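Local coordinates for protein peptide ABC transporter permease (Staphylococcus hominis, PDB 6EXS) that probably carries peptides across the membrane as a member of the POT family, and binds a thioalcohol-conjugated dipeptide regarded as a precursor of human body odour, at residues S165-Q170 against E332-S337; L341-F346 against I408-L413; G376-L381 against I400-I405. All coordinates share one frame; numbering follows the deposited sequence.

The three contacts belong to one major facilitator transporter and lie near the bound conjugate, contact 3 touching both of the others. Contact 1 joins helix 147-174 to the loop before helix 338-357; contact 2 packs helix 338-357 on helix 396-418; contact 3 pairs helix 364-389 with helix 396-418, which contacts 2 and 3 share. Contact 1 closes in sequence before contact 2 opens, and contact 3 lies wholly between the two segments of contact 2. The centres of contacts 1 and 2 are about 18 Å apart. The centres of contacts 2 and 3 are about 13 Å apart. Phe-335 and Tyr-403, both of the pocket, touch each other, and Phe-342 touches Val-404, which puts the three contacts in one connected region beside the pocket.

Contact 1. Residues S165-Q170 against E332-S337; sequences SPIILQ and EALFQS. With C3H (2-[[(2~{R})-2-azanyl-3-[(3~{S})-3-methyl-1-oxidanyl-hexan-3-yl]sulfanyl-propanoyl]amino]ethanoic acid), chain O.
Gln-170 reaches from its helix to residues 332-334 and grips the loop with both ends of its amide. Its CB and CG lie against the same methyl, with Leu-334 CD1 3.7 Å from Gln-170 CB, and the two side chains meet at about a right angle. CG is anti to the backbone N, and the chain then bends at chi2 (53°), which carries the amide past that leucine toward Ala-333 and Glu-332. At the tip, Gln-170 OE1 accepts the backbone N-H of Ala-333 at 2.8 Å, the N-H pointing at it with an angle of 147° and the donor tilted slightly out of the carbonyl plane. The other branch, Gln-170 NE2, donates to Glu-332 OE1 at 3.2 Å, but from above the carboxylate plane, 55° out of it. Two bonds from one amide thus fix its rotation. NE2 also binds Asp-174, while Glu-332 OE1 has its stronger partner in a salt bridge with Arg-329.

One turn earlier, Pro-166 sets CB and CG of its ring against the loop: its CB is 3.2 Å from Ala-333 O, and its CG is 3.4 Å from Ser-337 OG. That hydroxyl is hydrogen-bonded to Leu-163 O, in the helix turn before the proline, where the kink falls because the N of Pro-166 makes no bond to it. Ile-167 CG1 completes the apolar side against Leu-334 CG.

The far side of the loop faces the pocket: Phe-335 O accepts from the ligand hydroxyl O at 2.8 Å and Gln-336 O from the ligand amine N at 3.0 Å. The loop therefore sits between helix 147-174 and the conjugate, with helix 16-44 touching Ser-165, Glu-332 and Gln-336, helix 309-316 touching Phe-335, and helix 396-418 beyond that ring.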
loop_
_atom_site.group_PDB
_atom_site.type_symbol
_atom_site.label_atom_id
_atom_site.label_comp_id
_atom_site.label_asym_id
_atom_site.label_seq_id
_atom_site.Cartn_x
_atom_site.Cartn_y
_atom_site.Cartn_z
ATOM N N SER A 165 -3.903 -15.294 -3.224
ATOM C CA SER A 165 -2.911 -15.254 -4.305
ATOM C C SER A 165 -1.509 -15.806 -3.940
ATOM O O SER A 165 -1.018 -16.587 -4.753
ATOM C CB SER A 165 -2.805 -13.868 -4.923
ATOM O OG SER A 165 -2.469 -12.861 -3.985
ATOM N N PRO A 166 -0.839 -15.498 -2.785
ATOM C CA PRO A 166 0.470 -16.127 -2.511
ATOM C C PRO A 166 0.363 -17.654 -2.367
ATOM O O PRO A 166 1.252 -18.371 -2.842
ATOM C CB PRO A 166 0.918 -15.453 -1.206
ATOM C CG PRO A 166 0.113 -14.182 -1.130
ATOM C CD PRO A 166 -1.215 -14.606 -1.669
ATOM N N ILE A 167 -0.759 -18.148 -1.778
ATOM C CA ILE A 167 -1.050 -19.580 -1.623
ATOM C C ILE A 167 -1.115 -20.252 -3.007
ATOM O O ILE A 167 -0.519 -21.320 -3.181
ATOM C CB ILE A 167 -2.318 -19.834 -0.746
ATOM C CG1 ILE A 167 -2.114 -19.319 0.703
ATOM C CG2 ILE A 167 -2.742 -21.312 -0.742
ATOM C CD1 ILE A 167 -3.410 -19.224 1.583
ATOM N N ILE A 168 -1.766 -19.596 -3.999
ATOM C CA ILE A 168 -1.905 -20.122 -5.372
ATOM C C ILE A 168 -0.584 -20.065 -6.161
ATOM O O ILE A 168 -0.255 -21.020 -6.874
ATOM C CB ILE A 168 -3.093 -19.454 -6.142
ATOM C CG1 ILE A 168 -4.450 -19.910 -5.536
ATOM C CG2 ILE A 168 -3.040 -19.732 -7.666
ATOM C CD1 ILE A 168 -5.681 -19.298 -6.133
ATOM N N LEU A 169 0.170 -18.965 -6.023
ATOM C CA LEU A 169 1.391 -18.739 -6.787
ATOM C C LEU A 169 2.659 -19.321 -6.165
ATOM O O LEU A 169 3.694 -19.337 -6.837
ATOM C CB LEU A 169 1.549 -17.259 -7.106
ATOM C CG LEU A 169 0.459 -16.744 -8.052
ATOM C CD1 LEU A 169 0.361 -15.278 -8.003
ATOM C CD2 LEU A 169 0.682 -17.201 -9.480
ATOM N N GLN A 170 2.563 -19.919 -4.959
ATOM C CA GLN A 170 3.700 -20.586 -4.327
ATOM C C GLN A 170 4.214 -21.714 -5.218
ATOM O O GLN A 170 5.431 -21.881 -5.332
ATOM C CB GLN A 170 3.357 -21.088 -2.913
ATOM C CG GLN A 170 4.518 -21.793 -2.185
ATOM C CD GLN A 170 5.807 -20.995 -2.138
ATOM O OE1 GLN A 170 5.828 -19.812 -1.784
ATOM N NE2 GLN A 170 6.929 -21.656 -2.406
ATOM N N GLU A 332 8.084 -19.727 0.866
ATOM C CA GLU A 332 8.540 -18.336 1.045
ATOM C C GLU A 332 7.499 -17.286 0.677
ATOM O O GLU A 332 7.451 -16.268 1.362
ATOM C CB GLU A 332 9.883 -18.054 0.344
ATOM C CG GLU A 332 9.908 -18.302 -1.156
ATOM C CD GLU A 332 10.349 -19.682 -1.596
ATOM O OE1 GLU A 332 9.711 -20.677 -1.185
ATOM O OE2 GLU A 332 11.305 -19.766 -2.401
ATOM N N ALA A 333 6.642 -17.535 -0.346
ATOM C CA ALA A 333 5.593 -16.575 -0.739
ATOM C C ALA A 333 4.416 -16.509 0.241
ATOM O O ALA A 333 3.716 -15.496 0.269
ATOM C CB ALA A 333 5.096 -16.854 -2.149
ATOM N N LEU A 334 4.235 -17.555 1.081
ATOM C CA LEU A 334 3.173 -17.623 2.095
ATOM C C LEU A 334 3.380 -16.657 3.266
ATOM O O LEU A 334 2.426 -16.379 3.986
ATOM C CB LEU A 334 2.947 -19.056 2.587
ATOM C CG LEU A 334 1.872 -19.822 1.835
ATOM C CD1 LEU A 334 2.435 -20.520 0.633
ATOM C CD2 LEU A 334 1.213 -20.829 2.734
ATOM N N PHE A 335 4.596 -16.094 3.424
ATOM C CA PHE A 335 4.884 -15.061 4.429
ATOM C C PHE A 335 3.994 -13.826 4.200
ATOM O O PHE A 335 3.711 -13.118 5.159
ATOM C CB PHE A 335 6.344 -14.602 4.332
ATOM C CG PHE A 335 7.374 -15.476 4.998
ATOM C CD1 PHE A 335 7.234 -15.857 6.331
ATOM C CD2 PHE A 335 8.534 -15.843 4.327
ATOM C CE1 PHE A 335 8.208 -16.636 6.957
ATOM C CE2 PHE A 335 9.514 -16.613 4.960
ATOM C CZ PHE A 335 9.338 -17.014 6.264
ATOM N N GLN A 336 3.576 -13.570 2.925
ATOM C CA GLN A 336 2.717 -12.447 2.487
ATOM C C GLN A 336 1.231 -12.615 2.852
ATOM O O GLN A 336 0.479 -11.633 2.813
ATOM C CB GLN A 336 2.831 -12.223 0.961
ATOM C CG GLN A 336 4.231 -11.966 0.451
ATOM C CD GLN A 336 4.836 -10.796 1.156
ATOM O OE1 GLN A 336 5.686 -10.956 2.036
ATOM N NE2 GLN A 336 4.356 -9.601 0.826
ATOM N N SER A 337 0.818 -13.863 3.136
ATOM C CA SER A 337 -0.539 -14.265 3.488
ATOM C C SER A 337 -0.818 -14.117 4.992
ATOM O O SER A 337 -1.994 -14.116 5.379
ATOM C CB SER A 337 -0.790 -15.714 3.053
ATOM O OG SER A 337 -0.869 -15.854 1.642
HETATM O O2 C3H O . -3.412 -4.847 1.498
HETATM C C11 C3H O . -3.590 -5.381 2.534
HETATM O O3 C3H O . -4.271 -4.862 3.495
HETATM C C10 C3H O . -3.014 -6.710 2.928
HETATM N N1 C3H O . -1.762 -7.004 2.274
HETATM C C9 C3H O . -0.608 -6.586 2.767
HETATM O O1 C3H O . -0.408 -5.431 3.110
HETATM C C8 C3H O . 0.495 -7.580 2.928
HETATM N N C3H O . 0.186 -8.768 2.144
HETATM C C7 C3H O . 1.821 -7.009 2.422
HETATM S S C3H O . 3.003 -6.416 3.662
HETATM C C3 C3H O . 3.669 -7.823 4.702
HETATM C C4 C3H O . 4.490 -8.681 3.773
HETATM C C5 C3H O . 2.466 -8.516 5.357
HETATM C C6 C3H O . 2.727 -9.819 6.079
HETATM O O C3H O . 2.034 -10.883 5.514
HETATM C C2 C3H O . 4.557 -7.298 5.826
HETATM C C1 C3H O . 4.069 -7.586 7.236
HETATM C C C3H O . 5.017 -7.043 8.270
#

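Contact 2. Residues L341-F346 against I408-L413; sequences LFILLF and IGELCL
Leu-411 projects from helix 396-418 into the flank of helix 338-357, and its two methyls divide the work. CD1 lies 3.9 Å from Phe-346 CB, while CD2 rests against the backbone one turn earlier, 4.0 Å from Ile-343 CA. The ring of Phe-346 does not share in this: chi1 of -54° sets its CG beside the backbone N and turns the ring off the interface, with Leu-345 CB over one of its faces.

Ile-343 starts from a CB directed along the interface, yet its extended CG1-CD1 arm (chi2 167°) runs on to the neighbouring helix. The methyl CD1 stops 3.4 Å from Glu-410 OE2, with the two side chains crossing at a slant, a van der Waals contact of a methyl with one carboxylate oxygen. The other, OE1, is hydrogen-bonded to Asn-339 ND2. Beside them, Phe-342 packs on Val-404 and Val-407 of helix 396-418.

No hydrogen bond joins the two segments. Their axes stay 10.0 Å apart at closest and cross at -56°, too far for backbone to meet backbone, so side chains span the gap. Both helices are part of the major facilitator fold, whose helices surround a central substrate site. Here the site is close by: the Ile-343 side chain is about 4 Å from the bound conjugate at nearest atoms, and Asn-339, the partner of Glu-410, belongs to its pocket.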
loop_
_atom_site.group_PDB
_atom_site.type_symbol
_atom_site.label_atom_id
_atom_site.label_comp_id
_atom_site.label_asym_id
_atom_site.label_seq_id
_atom_site.Cartn_x
_atom_site.Cartn_y
_atom_site.Cartn_z
ATOM N N LEU A 341 -4.492 -12.629 6.579
ATOM C CA LEU A 341 -5.248 -13.640 7.334
ATOM C C LEU A 341 -5.643 -13.110 8.721
ATOM O O LEU A 341 -6.811 -13.232 9.108
ATOM C CB LEU A 341 -4.470 -14.962 7.474
ATOM C CG LEU A 341 -5.130 -16.061 8.336
ATOM C CD1 LEU A 341 -6.379 -16.618 7.670
ATOM C CD2 LEU A 341 -4.157 -17.175 8.649
ATOM N N PHE A 342 -4.684 -12.509 9.453
ATOM C CA PHE A 342 -4.931 -11.952 10.790
ATOM C C PHE A 342 -5.862 -10.744 10.765
ATOM O O PHE A 342 -6.644 -10.575 11.699
ATOM C CB PHE A 342 -3.620 -11.655 11.522
ATOM C CG PHE A 342 -3.061 -12.884 12.198
ATOM C CD1 PHE A 342 -2.466 -13.901 11.454
ATOM C CD2 PHE A 342 -3.157 -13.043 13.575
ATOM C CE1 PHE A 342 -1.989 -15.057 12.074
ATOM C CE2 PHE A 342 -2.665 -14.198 14.199
ATOM C CZ PHE A 342 -2.088 -15.197 13.444
ATOM N N ILE A 343 -5.812 -9.933 9.684
ATOM C CA ILE A 343 -6.720 -8.801 9.505
ATOM C C ILE A 343 -8.128 -9.380 9.341
ATOM O O ILE A 343 -9.021 -8.981 10.072
ATOM C CB ILE A 343 -6.301 -7.863 8.334
ATOM C CG1 ILE A 343 -4.992 -7.111 8.675
ATOM C CG2 ILE A 343 -7.428 -6.857 8.006
ATOM C CD1 ILE A 343 -4.341 -6.431 7.528
ATOM N N LEU A 344 -8.302 -10.366 8.443
ATOM C CA LEU A 344 -9.588 -11.025 8.206
ATOM C C LEU A 344 -10.187 -11.659 9.458
ATOM O O LEU A 344 -11.380 -11.501 9.706
ATOM C CB LEU A 344 -9.497 -12.057 7.060
ATOM C CG LEU A 344 -9.456 -11.502 5.632
ATOM C CD1 LEU A 344 -8.859 -12.510 4.690
ATOM C CD2 LEU A 344 -10.824 -11.097 5.143
ATOM N N LEU A 345 -9.366 -12.338 10.264
ATOM C CA LEU A 345 -9.855 -13.001 11.477
ATOM C C LEU A 345 -10.092 -12.071 12.654
ATOM O O LEU A 345 -11.050 -12.288 13.398
ATOM C CB LEU A 345 -8.900 -14.130 11.942
ATOM C CG LEU A 345 -8.565 -15.273 10.986
ATOM C CD1 LEU A 345 -7.383 -16.064 11.508
ATOM C CD2 LEU A 345 -9.762 -16.172 10.739
ATOM N N PHE A 346 -9.210 -11.079 12.868
ATOM C CA PHE A 346 -9.301 -10.267 14.076
ATOM C C PHE A 346 -9.685 -8.782 13.895
ATOM O O PHE A 346 -9.898 -8.132 14.920
ATOM C CB PHE A 346 -8.002 -10.407 14.882
ATOM C CG PHE A 346 -7.666 -11.859 15.160
ATOM C CD1 PHE A 346 -8.449 -12.622 16.025
ATOM C CD2 PHE A 346 -6.601 -12.479 14.519
ATOM C CE1 PHE A 346 -8.156 -13.973 16.257
ATOM C CE2 PHE A 346 -6.309 -13.833 14.753
ATOM C CZ PHE A 346 -7.081 -14.566 15.625
ATOM N N ILE A 408 -0.863 -7.358 14.664
ATOM C CA ILE A 408 -1.631 -7.006 15.873
ATOM C C ILE A 408 -1.546 -5.473 16.085
ATOM O O ILE A 408 -2.539 -4.851 16.477
ATOM C CB ILE A 408 -1.234 -7.840 17.134
ATOM C CG1 ILE A 408 -1.676 -9.310 16.984
ATOM C CG2 ILE A 408 -1.828 -7.230 18.422
ATOM C CD1 ILE A 408 -0.963 -10.266 17.911
ATOM N N GLY A 409 -0.384 -4.899 15.760
ATOM C CA GLY A 409 -0.136 -3.464 15.788
ATOM C C GLY A 409 -0.919 -2.726 14.714
ATOM O O GLY A 409 -1.419 -1.625 14.962
ATOM N N GLU A 410 -1.073 -3.343 13.522
ATOM C CA GLU A 410 -1.839 -2.776 12.400
ATOM C C GLU A 410 -3.332 -2.647 12.737
ATOM O O GLU A 410 -3.975 -1.687 12.307
ATOM C CB GLU A 410 -1.653 -3.612 11.123
ATOM C CG GLU A 410 -1.960 -2.834 9.861
ATOM C CD GLU A 410 -1.735 -3.577 8.564
ATOM O OE1 GLU A 410 -0.656 -4.188 8.399
ATOM O OE2 GLU A 410 -2.607 -3.473 7.674
ATOM N N LEU A 411 -3.864 -3.608 13.520
ATOM C CA LEU A 411 -5.261 -3.643 13.961
ATOM C C LEU A 411 -5.585 -2.457 14.877
ATOM O O LEU A 411 -6.746 -2.046 14.940
ATOM C CB LEU A 411 -5.590 -4.986 14.654
ATOM C CG LEU A 411 -5.410 -6.283 13.827
ATOM C CD1 LEU A 411 -5.351 -7.502 14.725
ATOM C CD2 LEU A 411 -6.507 -6.447 12.772
ATOM N N CYS A 412 -4.554 -1.898 15.561
ATOM C CA CYS A 412 -4.647 -0.739 16.457
ATOM C C CYS A 412 -4.595 0.564 15.677
ATOM O O CYS A 412 -5.277 1.518 16.033
ATOM C CB CYS A 412 -3.532 -0.769 17.499
ATOM S SG CYS A 412 -3.455 -2.288 18.471
ATOM N N LEU A 413 -3.717 0.612 14.664
ATOM C CA LEU A 413 -3.363 1.773 13.858
ATOM C C LEU A 413 -4.265 2.059 12.648
ATOM O O LEU A 413 -4.659 3.212 12.468
ATOM C CB LEU A 413 -1.900 1.592 13.407
ATOM C CG LEU A 413 -1.157 2.820 12.934
ATOM C CD1 LEU A 413 0.077 3.058 13.774
ATOM C CD2 LEU A 413 -0.790 2.687 11.480
#

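Contact 3. Residues G376-L381 against I400-I405; sequences GLSYIL and ILSYVI. With OLC ((2R)-2,3-dihydroxypropyl (9Z)-octadec-9-enoate), chain F; C3H (2-[[(2~{R})-2-azanyl-3-[(3~{S})-3-methyl-1-oxidanyl-hexan-3-yl]sulfanyl-propanoyl]amino]ethanoic acid), chain O; OLC ((2R)-2,3-dihydroxypropyl (9Z)-octadec-9-enoate), chain B.
Ser-402 donates the direct hydrogen bond between these segments, from its OG to Ser-378 O at 2.8 Å. With OG anti to the backbone N (chi1 -172°), the hydroxyl reaches the carbonyl of the neighbouring helix from above its plane, 53° out of it. A water bridges the two hydroxyls: it donates to Ser-378 OG at 2.7 Å and to Ser-402 OG at 2.8 Å, so the Ser-402 hydroxyl both gives and receives. Ser-378 OG also bonds to Ala-375 O in its own helix.

Two small residues permit a close approach. The CA atoms of Ser-378 and Ser-402 are 4.7 Å apart, and the segments run antiparallel at 168° with axes 8.3 Å apart.

The apolar contacts flank the serines. Ile-405 CB lies 3.9 Å from Ser-378 CB, and its CD1 is 4.0 Å from Leu-381 CG, these two side chains crossing at about a right angle. Leu-381 CD1 then reaches toward Leu-401 CG.

Bound molecules add further contacts. One monoolein chain borders Leu-377 and Leu-381, and another Ile-400 and Leu-401. On the other side of helix 396-418, Tyr-403 CD1 is 3.4 Å from C6 of the conjugate, and Tyr-403 OH is hydrogen-bonded to Gly-305 O.

The pair is thus bordered by lipid, while helix 279-302 touches Ser-378 and Tyr-379, helix 460-479 packs on Tyr-379 and Ile-380, helix 309-316 touches Ser-402, and helix 338-357 meets Ile-400 and Val-404.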
loop_
_atom_site.group_PDB
_atom_site.type_symbol
_atom_site.label_atom_id
_atom_site.label_comp_id
_atom_site.label_asym_id
_atom_site.label_seq_id
_atom_site.Cartn_x
_atom_site.Cartn_y
_atom_site.Cartn_z
ATOM N N GLY A 376 7.766 -2.026 16.407
ATOM C CA GLY A 376 9.131 -1.990 16.932
ATOM C C GLY A 376 9.513 -3.233 17.716
ATOM O O GLY A 376 10.641 -3.719 17.598
ATOM N N LEU A 377 8.560 -3.760 18.519
ATOM C CA LEU A 377 8.722 -4.984 19.324
ATOM C C LEU A 377 8.858 -6.241 18.452
ATOM O O LEU A 377 9.490 -7.206 18.879
ATOM C CB LEU A 377 7.585 -5.152 20.342
ATOM C CG LEU A 377 7.667 -4.247 21.569
ATOM C CD1 LEU A 377 6.288 -3.975 22.134
ATOM C CD2 LEU A 377 8.628 -4.807 22.633
ATOM N N SER A 378 8.285 -6.216 17.228
ATOM C CA SER A 378 8.359 -7.314 16.266
ATOM C C SER A 378 9.766 -7.399 15.645
ATOM O O SER A 378 10.219 -8.495 15.312
ATOM C CB SER A 378 7.268 -7.185 15.204
ATOM O OG SER A 378 7.574 -6.240 14.191
ATOM N N TYR A 379 10.456 -6.238 15.524
ATOM C CA TYR A 379 11.841 -6.137 15.034
ATOM C C TYR A 379 12.872 -6.429 16.149
ATOM O O TYR A 379 13.897 -7.039 15.866
ATOM C CB TYR A 379 12.100 -4.802 14.311
ATOM C CG TYR A 379 12.077 -4.923 12.800
ATOM C CD1 TYR A 379 11.267 -5.863 12.163
ATOM C CD2 TYR A 379 12.838 -4.068 12.001
ATOM C CE1 TYR A 379 11.242 -5.976 10.772
ATOM C CE2 TYR A 379 12.808 -4.162 10.608
ATOM C CZ TYR A 379 12.014 -5.123 10.000
ATOM O OH TYR A 379 11.987 -5.240 8.637
ATOM N N ILE A 380 12.566 -6.068 17.416
ATOM C CA ILE A 380 13.408 -6.411 18.579
ATOM C C ILE A 380 13.343 -7.943 18.776
ATOM O O ILE A 380 14.369 -8.560 19.055
ATOM C CB ILE A 380 12.986 -5.623 19.864
ATOM C CG1 ILE A 380 13.265 -4.090 19.743
ATOM C CG2 ILE A 380 13.583 -6.205 21.151
ATOM C CD1 ILE A 380 14.727 -3.625 19.515
ATOM N N LEU A 381 12.149 -8.548 18.586
ATOM C CA LEU A 381 11.933 -9.996 18.692
ATOM C C LEU A 381 12.836 -10.753 17.707
ATOM O O LEU A 381 13.665 -11.537 18.166
ATOM C CB LEU A 381 10.431 -10.355 18.497
ATOM C CG LEU A 381 9.931 -11.837 18.518
ATOM C CD1 LEU A 381 10.095 -12.550 17.169
ATOM C CD2 LEU A 381 10.461 -12.637 19.693
ATOM N N ILE A 400 7.450 -16.068 11.707
ATOM C CA ILE A 400 5.989 -15.996 11.705
ATOM C C ILE A 400 5.488 -15.163 12.909
ATOM O O ILE A 400 4.598 -14.331 12.736
ATOM C CB ILE A 400 5.343 -17.416 11.588
ATOM C CG1 ILE A 400 5.659 -18.035 10.190
ATOM C CG2 ILE A 400 3.814 -17.360 11.845
ATOM C CD1 ILE A 400 5.455 -19.522 10.055
ATOM N N LEU A 401 6.099 -15.348 14.103
ATOM C CA LEU A 401 5.782 -14.586 15.320
ATOM C C LEU A 401 6.056 -13.087 15.106
ATOM O O LEU A 401 5.283 -12.259 15.582
ATOM C CB LEU A 401 6.542 -15.137 16.552
ATOM C CG LEU A 401 6.352 -14.441 17.924
ATOM C CD1 LEU A 401 4.858 -14.220 18.291
ATOM C CD2 LEU A 401 7.072 -15.197 19.014
ATOM N N SER A 402 7.115 -12.746 14.352
ATOM C CA SER A 402 7.425 -11.347 14.031
ATOM C C SER A 402 6.295 -10.709 13.195
ATOM O O SER A 402 5.847 -9.616 13.526
ATOM C CB SER A 402 8.760 -11.237 13.313
ATOM O OG SER A 402 9.105 -9.870 13.183
ATOM N N TYR A 403 5.792 -11.431 12.167
ATOM C CA TYR A 403 4.673 -11.006 11.319
ATOM C C TYR A 403 3.396 -10.800 12.149
ATOM O O TYR A 403 2.699 -9.806 11.955
ATOM C CB TYR A 403 4.406 -12.046 10.215
ATOM C CG TYR A 403 5.336 -11.933 9.027
ATOM C CD1 TYR A 403 5.182 -10.912 8.090
ATOM C CD2 TYR A 403 6.352 -12.862 8.822
ATOM C CE1 TYR A 403 6.028 -10.811 6.987
ATOM C CE2 TYR A 403 7.228 -12.747 7.745
ATOM C CZ TYR A 403 7.052 -11.729 6.819
ATOM O OH TYR A 403 7.900 -11.622 5.743
ATOM N N VAL A 404 3.109 -11.736 13.077
ATOM C CA VAL A 404 1.924 -11.722 13.941
ATOM C C VAL A 404 1.939 -10.513 14.885
ATOM O O VAL A 404 0.898 -9.880 15.055
ATOM C CB VAL A 404 1.703 -13.074 14.686
ATOM C CG1 VAL A 404 0.529 -12.991 15.658
ATOM C CG2 VAL A 404 1.508 -14.234 13.703
ATOM N N ILE A 405 3.106 -10.171 15.474
ATOM C CA ILE A 405 3.203 -9.013 16.377
ATOM C C ILE A 405 2.939 -7.712 15.604
ATOM O O ILE A 405 2.191 -6.851 16.075
ATOM C CB ILE A 405 4.520 -8.994 17.205
ATOM C CG1 ILE A 405 4.630 -10.258 18.101
ATOM C CG2 ILE A 405 4.640 -7.699 18.052
ATOM C CD1 ILE A 405 6.074 -10.630 18.510
HETATM C C18 OLC F . -0.590 -8.209 22.074
HETATM C C10 OLC F . 9.567 -8.688 22.308
HETATM C C9 OLC F . 10.698 -9.387 22.301
HETATM C C17 OLC F . 0.723 -7.926 22.775
HETATM C C11 OLC F . 8.275 -9.033 23.002
HETATM C C8 OLC F . 10.961 -10.714 22.972
HETATM C C24 OLC F . 19.443 -20.612 22.165
HETATM C C16 OLC F . 1.934 -8.575 22.110
HETATM C C12 OLC F . 7.035 -8.819 22.139
HETATM C C7 OLC F . 12.319 -11.311 22.615
HETATM C C15 OLC F . 3.232 -8.344 22.873
HETATM C C13 OLC F . 5.748 -8.712 22.941
HETATM C C6 OLC F . 12.506 -12.745 23.083
HETATM C C14 OLC F . 4.492 -8.674 22.090
HETATM C C5 OLC F . 13.908 -13.301 22.871
HETATM C C4 OLC F . 14.113 -14.007 21.541
HETATM C C3 OLC F . 14.498 -15.476 21.662
HETATM C C2 OLC F . 16.005 -15.731 21.635
HETATM C C21 OLC F . 18.212 -18.667 21.144
HETATM C C1 OLC F . 16.370 -17.181 21.477
HETATM C C22 OLC F . 19.087 -19.143 22.280
HETATM O O19 OLC F . 15.579 -18.080 21.350
HETATM O O25 OLC F . 20.313 -20.867 21.067
HETATM O O23 OLC F . 20.279 -18.350 22.356
HETATM O O20 OLC F . 17.701 -17.353 21.485
HETATM O O2 C3H O . -3.412 -4.847 1.498
HETATM C C11 C3H O . -3.590 -5.381 2.534
HETATM O O3 C3H O . -4.271 -4.862 3.495
HETATM C C10 C3H O . -3.014 -6.710 2.928
HETATM N N1 C3H O . -1.762 -7.004 2.274
HETATM C C9 C3H O . -0.608 -6.586 2.767
HETATM O O1 C3H O . -0.408 -5.431 3.110
HETATM C C8 C3H O . 0.495 -7.580 2.928
HETATM N N C3H O . 0.186 -8.768 2.144
HETATM C C7 C3H O . 1.821 -7.009 2.422
HETATM S S C3H O . 3.003 -6.416 3.662
HETATM C C3 C3H O . 3.669 -7.823 4.702
HETATM C C4 C3H O . 4.490 -8.681 3.773
HETATM C C5 C3H O . 2.466 -8.516 5.357
HETATM C C6 C3H O . 2.727 -9.819 6.079
HETATM O O C3H O . 2.034 -10.883 5.514
HETATM C C2 C3H O . 4.557 -7.298 5.826
HETATM C C1 C3H O . 4.069 -7.586 7.236
HETATM C C C3H O . 5.017 -7.043 8.270
HETATM C C18 OLC B . -1.442 -19.082 5.776
HETATM C C10 OLC B . 1.139 -18.486 14.827
HETATM C C9 OLC B . 2.174 -18.142 15.591
HETATM C C17 OLC B . -0.618 -18.053 6.518
HETATM C C11 OLC B . 1.118 -19.404 13.626
HETATM C C8 OLC B . 3.616 -18.561 15.449
HETATM C C24 OLC B . 12.706 -22.909 20.871
HETATM C C16 OLC B . 0.330 -18.637 7.549
HETATM C C12 OLC B . 0.339 -18.828 12.435
HETATM C C7 OLC B . 4.076 -19.630 16.447
HETATM C C15 OLC B . -0.237 -18.757 8.956
HETATM C C13 OLC B . 0.146 -19.799 11.279
HETATM C C6 OLC B . 4.329 -19.156 17.881
HETATM C C14 OLC B . 0.756 -19.330 9.963
HETATM C C5 OLC B . 5.656 -18.439 18.145
HETATM C C4 OLC B . 6.931 -19.289 18.137
HETATM C C3 OLC B . 7.134 -20.191 19.346
HETATM C C2 OLC B . 8.606 -20.447 19.679
HETATM C C21 OLC B . 11.395 -22.639 18.714
HETATM C C1 OLC B . 9.261 -21.577 18.933
HETATM C C22 OLC B . 12.263 -23.542 19.569
HETATM O O19 OLC B . 8.831 -22.081 17.930
HETATM O O25 OLC B . 13.593 -21.819 20.648
HETATM O O23 OLC B . 11.601 -24.782 19.826
HETATM O O20 OLC B . 10.410 -21.940 19.520
HETATM O O HOH W 1 8.359 -7.459 11.922
#